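Local coordinates for uncharacterized protein (Bacteroides ovatus, PDB 3P02) that is of unknown function but pairs an N-terminal domain of the E-set clan with a C-terminal BT_3044-like beta domain, at residues 4-16 against 133-147. Residues are numbered along the deposited sequence; the frame is centred on the assembly and turned at random. Where two conformers were deposited one is given.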
# COMPACT_ATOMS: atom_id res chain seq x y z
N TRP A 4 15.90 -19.49 -33.50
CA TRP A 4 15.05 -18.51 -32.83
C TRP A 4 15.11 -17.14 -33.51
O TRP A 4 16.20 -16.69 -33.89
CB TRP A 4 15.44 -18.39 -31.35
CG TRP A 4 15.00 -19.55 -30.49
CD1 TRP A 4 13.88 -20.31 -30.64
CD2 TRP A 4 15.62 -19.98 -29.27
NE1 TRP A 4 13.79 -21.24 -29.63
CE2 TRP A 4 14.85 -21.06 -28.77
CE3 TRP A 4 16.77 -19.59 -28.57
CZ2 TRP A 4 15.20 -21.76 -27.62
CZ3 TRP A 4 17.10 -20.27 -27.40
CH2 TRP A 4 16.33 -21.34 -26.94
N THR A 5 13.94 -16.48 -33.67
CA THR A 5 13.84 -15.14 -34.27
C THR A 5 13.04 -14.20 -33.35
O THR A 5 12.14 -14.65 -32.65
CB THR A 5 13.20 -15.15 -35.69
OG1 THR A 5 11.79 -15.38 -35.60
CG2 THR A 5 13.87 -16.14 -36.65
N ASP A 6 13.34 -12.89 -33.42
CA ASP A 6 12.65 -11.86 -32.64
C ASP A 6 11.13 -11.84 -32.94
O ASP A 6 10.33 -11.65 -32.02
CB ASP A 6 13.26 -10.48 -32.95
CG ASP A 6 13.30 -9.52 -31.78
OD1 ASP A 6 12.31 -9.48 -30.99
OD2 ASP A 6 14.31 -8.79 -31.65
N GLU A 7 10.76 -12.09 -34.21
CA GLU A 7 9.38 -12.11 -34.71
C GLU A 7 8.61 -13.32 -34.15
O GLU A 7 7.44 -13.15 -33.80
CB GLU A 7 9.34 -12.10 -36.24
CG GLU A 7 9.80 -10.78 -36.86
CD GLU A 7 11.29 -10.48 -36.78
OE1 GLU A 7 12.09 -11.39 -37.09
OE2 GLU A 7 11.64 -9.35 -36.39
N GLN A 8 9.27 -14.51 -34.04
CA GLN A 8 8.69 -15.74 -33.49
C GLN A 8 8.26 -15.51 -32.03
O GLN A 8 7.27 -16.08 -31.58
CB GLN A 8 9.71 -16.89 -33.56
CG GLN A 8 9.10 -18.29 -33.43
CD GLN A 8 10.13 -19.34 -33.07
OE1 GLN A 8 9.92 -20.14 -32.15
NE2 GLN A 8 11.24 -19.40 -33.78
N PHE A 9 9.01 -14.68 -31.30
CA PHE A 9 8.69 -14.37 -29.90
C PHE A 9 7.76 -13.15 -29.83
O PHE A 9 7.14 -12.91 -28.78
CB PHE A 9 9.97 -14.15 -29.09
CG PHE A 9 10.80 -15.40 -28.96
CD1 PHE A 9 10.47 -16.38 -28.04
CD2 PHE A 9 11.90 -15.60 -29.78
CE1 PHE A 9 11.22 -17.56 -27.95
CE2 PHE A 9 12.67 -16.76 -29.67
CZ PHE A 9 12.33 -17.73 -28.75
N LYS A 10 7.65 -12.41 -30.96
CA LYS A 10 6.76 -11.25 -31.11
C LYS A 10 5.48 -11.64 -31.92
O LYS A 10 4.96 -10.85 -32.74
CB LYS A 10 7.50 -10.03 -31.70
CG LYS A 10 8.33 -9.32 -30.64
CD LYS A 10 8.43 -7.82 -30.87
CE LYS A 10 9.69 -7.43 -31.61
NZ LYS A 10 10.09 -6.04 -31.28
N GLN A 11 4.97 -12.85 -31.64
CA GLN A 11 3.70 -13.41 -32.13
C GLN A 11 3.06 -14.17 -30.96
O GLN A 11 1.98 -14.74 -31.08
CB GLN A 11 3.85 -14.26 -33.41
CG GLN A 11 4.87 -15.41 -33.37
CD GLN A 11 4.37 -16.74 -32.86
OE1 GLN A 11 3.16 -17.00 -32.75
NE2 GLN A 11 5.30 -17.64 -32.58
N LEU A 12 3.76 -14.15 -29.81
CA LEU A 12 3.34 -14.76 -28.57
C LEU A 12 2.65 -13.74 -27.68
O LEU A 12 2.52 -12.56 -28.04
CB LEU A 12 4.52 -15.44 -27.86
CG LEU A 12 5.23 -16.56 -28.67
CD1 LEU A 12 6.47 -17.06 -27.95
CD2 LEU A 12 4.30 -17.73 -28.99
N ILE A 13 2.16 -14.21 -26.54
CA ILE A 13 1.32 -13.40 -25.67
C ILE A 13 2.08 -12.84 -24.48
O ILE A 13 2.98 -13.49 -23.97
CB ILE A 13 0.13 -14.28 -25.27
CG1 ILE A 13 -0.63 -14.73 -26.56
CG2 ILE A 13 -0.81 -13.59 -24.28
CD1 ILE A 13 -1.40 -15.87 -26.42
N SER A 14 1.74 -11.62 -24.06
CA SER A 14 2.43 -10.98 -22.96
C SER A 14 1.47 -10.14 -22.14
O SER A 14 0.31 -9.96 -22.55
CB SER A 14 3.53 -10.08 -23.50
OG SER A 14 2.99 -9.06 -24.32
N PHE A 15 1.97 -9.58 -21.04
CA PHE A 15 1.19 -8.64 -20.24
C PHE A 15 1.58 -7.22 -20.58
O PHE A 15 2.74 -6.95 -20.93
CB PHE A 15 1.38 -8.87 -18.74
CG PHE A 15 0.77 -10.13 -18.21
CD1 PHE A 15 -0.60 -10.37 -18.34
CD2 PHE A 15 1.57 -11.08 -17.58
CE1 PHE A 15 -1.17 -11.54 -17.83
CE2 PHE A 15 0.98 -12.23 -17.02
CZ PHE A 15 -0.37 -12.45 -17.16
N LYS A 16 0.61 -6.30 -20.43
CA LYS A 16 0.82 -4.90 -20.75
C LYS A 16 0.57 -4.09 -19.53
O LYS A 16 -0.58 -3.77 -19.20
CB LYS A 16 -0.09 -4.45 -21.91
N ASN A 133 4.13 -24.82 -25.21
CA ASN A 133 5.05 -24.14 -26.10
C ASN A 133 6.27 -23.65 -25.28
O ASN A 133 6.15 -22.70 -24.48
CB ASN A 133 4.33 -22.99 -26.85
CG ASN A 133 5.14 -22.29 -27.91
OD1 ASN A 133 6.33 -22.59 -28.14
ND2 ASN A 133 4.54 -21.31 -28.58
N GLY A 134 7.41 -24.32 -25.48
CA GLY A 134 8.66 -24.04 -24.78
C GLY A 134 9.27 -22.67 -25.06
O GLY A 134 10.15 -22.22 -24.32
N THR A 135 8.78 -21.97 -26.09
CA THR A 135 9.26 -20.63 -26.46
C THR A 135 8.94 -19.59 -25.37
O THR A 135 9.56 -18.53 -25.33
CB THR A 135 8.69 -20.20 -27.82
OG1 THR A 135 7.27 -20.29 -27.75
CG2 THR A 135 9.21 -21.05 -28.97
N TYR A 136 8.00 -19.90 -24.43
CA TYR A 136 7.67 -19.01 -23.32
C TYR A 136 8.73 -19.05 -22.22
O TYR A 136 8.70 -18.21 -21.32
CB TYR A 136 6.28 -19.33 -22.75
CG TYR A 136 5.18 -18.72 -23.58
CD1 TYR A 136 4.62 -19.41 -24.66
CD2 TYR A 136 4.69 -17.44 -23.31
CE1 TYR A 136 3.63 -18.83 -25.46
CE2 TYR A 136 3.69 -16.85 -24.09
CZ TYR A 136 3.15 -17.56 -25.15
OH TYR A 136 2.19 -16.98 -25.95
N ALA A 137 9.70 -19.96 -22.32
CA ALA A 137 10.78 -20.03 -21.32
C ALA A 137 12.02 -19.28 -21.82
O ALA A 137 13.05 -19.28 -21.13
CB ALA A 137 11.13 -21.50 -21.05
N VAL A 138 11.96 -18.69 -23.02
CA VAL A 138 13.11 -17.98 -23.64
C VAL A 138 12.89 -16.48 -23.50
O VAL A 138 11.86 -15.99 -23.94
CB VAL A 138 13.31 -18.36 -25.12
CG1 VAL A 138 14.54 -17.65 -25.72
CG2 VAL A 138 13.41 -19.87 -25.30
N ASN A 139 13.87 -15.76 -22.91
CA ASN A 139 13.79 -14.30 -22.74
C ASN A 139 12.45 -13.88 -22.13
O ASN A 139 11.81 -12.98 -22.66
CB ASN A 139 14.01 -13.59 -24.10
CG ASN A 139 15.45 -13.68 -24.53
OD1 ASN A 139 16.31 -13.86 -23.70
ND2 ASN A 139 15.73 -13.53 -25.81
N PRO A 140 12.00 -14.50 -21.01
CA PRO A 140 10.66 -14.16 -20.48
C PRO A 140 10.56 -12.71 -20.01
O PRO A 140 9.47 -12.12 -20.06
CB PRO A 140 10.48 -15.15 -19.33
CG PRO A 140 11.90 -15.48 -18.90
CD PRO A 140 12.64 -15.56 -20.20
N ARG A 141 11.67 -12.14 -19.53
CA ARG A 141 11.69 -10.78 -19.02
C ARG A 141 11.54 -9.77 -20.19
O ARG A 141 10.70 -8.86 -20.12
CB ARG A 141 12.98 -10.55 -18.24
CG ARG A 141 13.16 -9.17 -17.64
CD ARG A 141 14.46 -9.14 -16.84
NE ARG A 141 14.27 -9.64 -15.49
CZ ARG A 141 15.24 -9.73 -14.59
NH1 ARG A 141 16.48 -9.38 -14.91
NH2 ARG A 141 14.99 -10.17 -13.37
N LYS A 142 12.34 -9.96 -21.25
CA LYS A 142 12.34 -9.11 -22.43
C LYS A 142 10.94 -9.01 -23.04
O LYS A 142 10.51 -7.91 -23.42
CB LYS A 142 13.35 -9.62 -23.47
CG LYS A 142 13.31 -8.87 -24.81
CD LYS A 142 14.28 -9.47 -25.82
CE LYS A 142 14.04 -8.93 -27.22
NZ LYS A 142 14.23 -7.45 -27.32
N TYR A 143 10.22 -10.14 -23.07
CA TYR A 143 8.91 -10.21 -23.71
C TYR A 143 7.74 -10.07 -22.75
O TYR A 143 6.62 -10.36 -23.15
CB TYR A 143 8.79 -11.51 -24.50
CG TYR A 143 9.75 -11.52 -25.67
CD1 TYR A 143 9.61 -10.61 -26.72
CD2 TYR A 143 10.82 -12.40 -25.70
CE1 TYR A 143 10.52 -10.58 -27.77
CE2 TYR A 143 11.74 -12.39 -26.75
CZ TYR A 143 11.59 -11.47 -27.78
OH TYR A 143 12.48 -11.46 -28.83
N TYR A 144 7.98 -9.58 -21.52
CA TYR A 144 6.94 -9.28 -20.54
C TYR A 144 5.96 -10.44 -20.33
O TYR A 144 4.74 -10.22 -20.25
CB TYR A 144 6.16 -7.99 -20.93
CG TYR A 144 7.06 -6.84 -21.31
CD1 TYR A 144 7.66 -6.05 -20.33
CD2 TYR A 144 7.35 -6.56 -22.64
CE1 TYR A 144 8.52 -5.01 -20.68
CE2 TYR A 144 8.21 -5.52 -23.00
CZ TYR A 144 8.78 -4.73 -22.01
OH TYR A 144 9.62 -3.69 -22.35
N ARG A 145 6.47 -11.67 -20.16
CA ARG A 145 5.58 -12.81 -19.91
C ARG A 145 5.03 -12.81 -18.48
O ARG A 145 4.00 -13.46 -18.26
CB ARG A 145 6.30 -14.16 -20.13
CG ARG A 145 6.91 -14.37 -21.48
CD ARG A 145 5.97 -14.19 -22.65
NE ARG A 145 6.76 -14.47 -23.85
CZ ARG A 145 6.58 -13.93 -25.05
NH1 ARG A 145 5.56 -13.09 -25.25
NH2 ARG A 145 7.42 -14.19 -26.03
N THR A 146 5.68 -12.11 -17.55
CA THR A 146 5.35 -12.10 -16.12
C THR A 146 5.07 -10.69 -15.60
O THR A 146 5.85 -9.77 -15.83
CB THR A 146 6.51 -12.79 -15.37
OG1 THR A 146 6.57 -14.13 -15.86
CG2 THR A 146 6.31 -12.84 -13.85
N ALA A 147 3.96 -10.55 -14.86
CA ALA A 147 3.56 -9.32 -14.18
C ALA A 147 3.59 -9.56 -12.67
O ALA A 147 3.27 -10.67 -12.21
CB ALA A 147 2.14 -8.93 -14.62
O HOH W 1 5.28 -11.26 -27.37
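R145 bends at its second torsion (chi2 -54°), bringing its guanidinium back to the backbone of 4-16 although CB points away; F9, with CG anti to its carbonyl carbon (chi1 -66°), sends its ring toward T135 and V138. A CH-pi contact sets F9 CB over one face of the Y143 ring, 3.6 Å from the centroid. R145 NH2 meets F9 O at 3.0 Å on a carbonyl lone pair, almost straight and in the guanidinium plane. NH1 reaches I13 O from above that carbonyl's plane, a more bent bond at 134°, and donates to a water that bonds F9 O. Y143 CB and L12 CB lie against the faces of the guanidinium. In an N-terminal domain that belongs by sequence to the E-set clan, of immunoglobulin-like beta folds, this ties the first helical turn and edge strand 13-15 to the loop entering strand 146-154. I13 N donates to Y136 OH at 2.8 Å, and that hydroxyl also bonds E130 of strand 122-130. F15 N donates to Y144 O at 3.0 Å, and F15 CD2 rests on A147 CB. Y143 OH donates to D6 OD1 from above the carboxylate plane, and V138 CG2 sits over the W4 six-membered ring, 3.9 Å from its centroid.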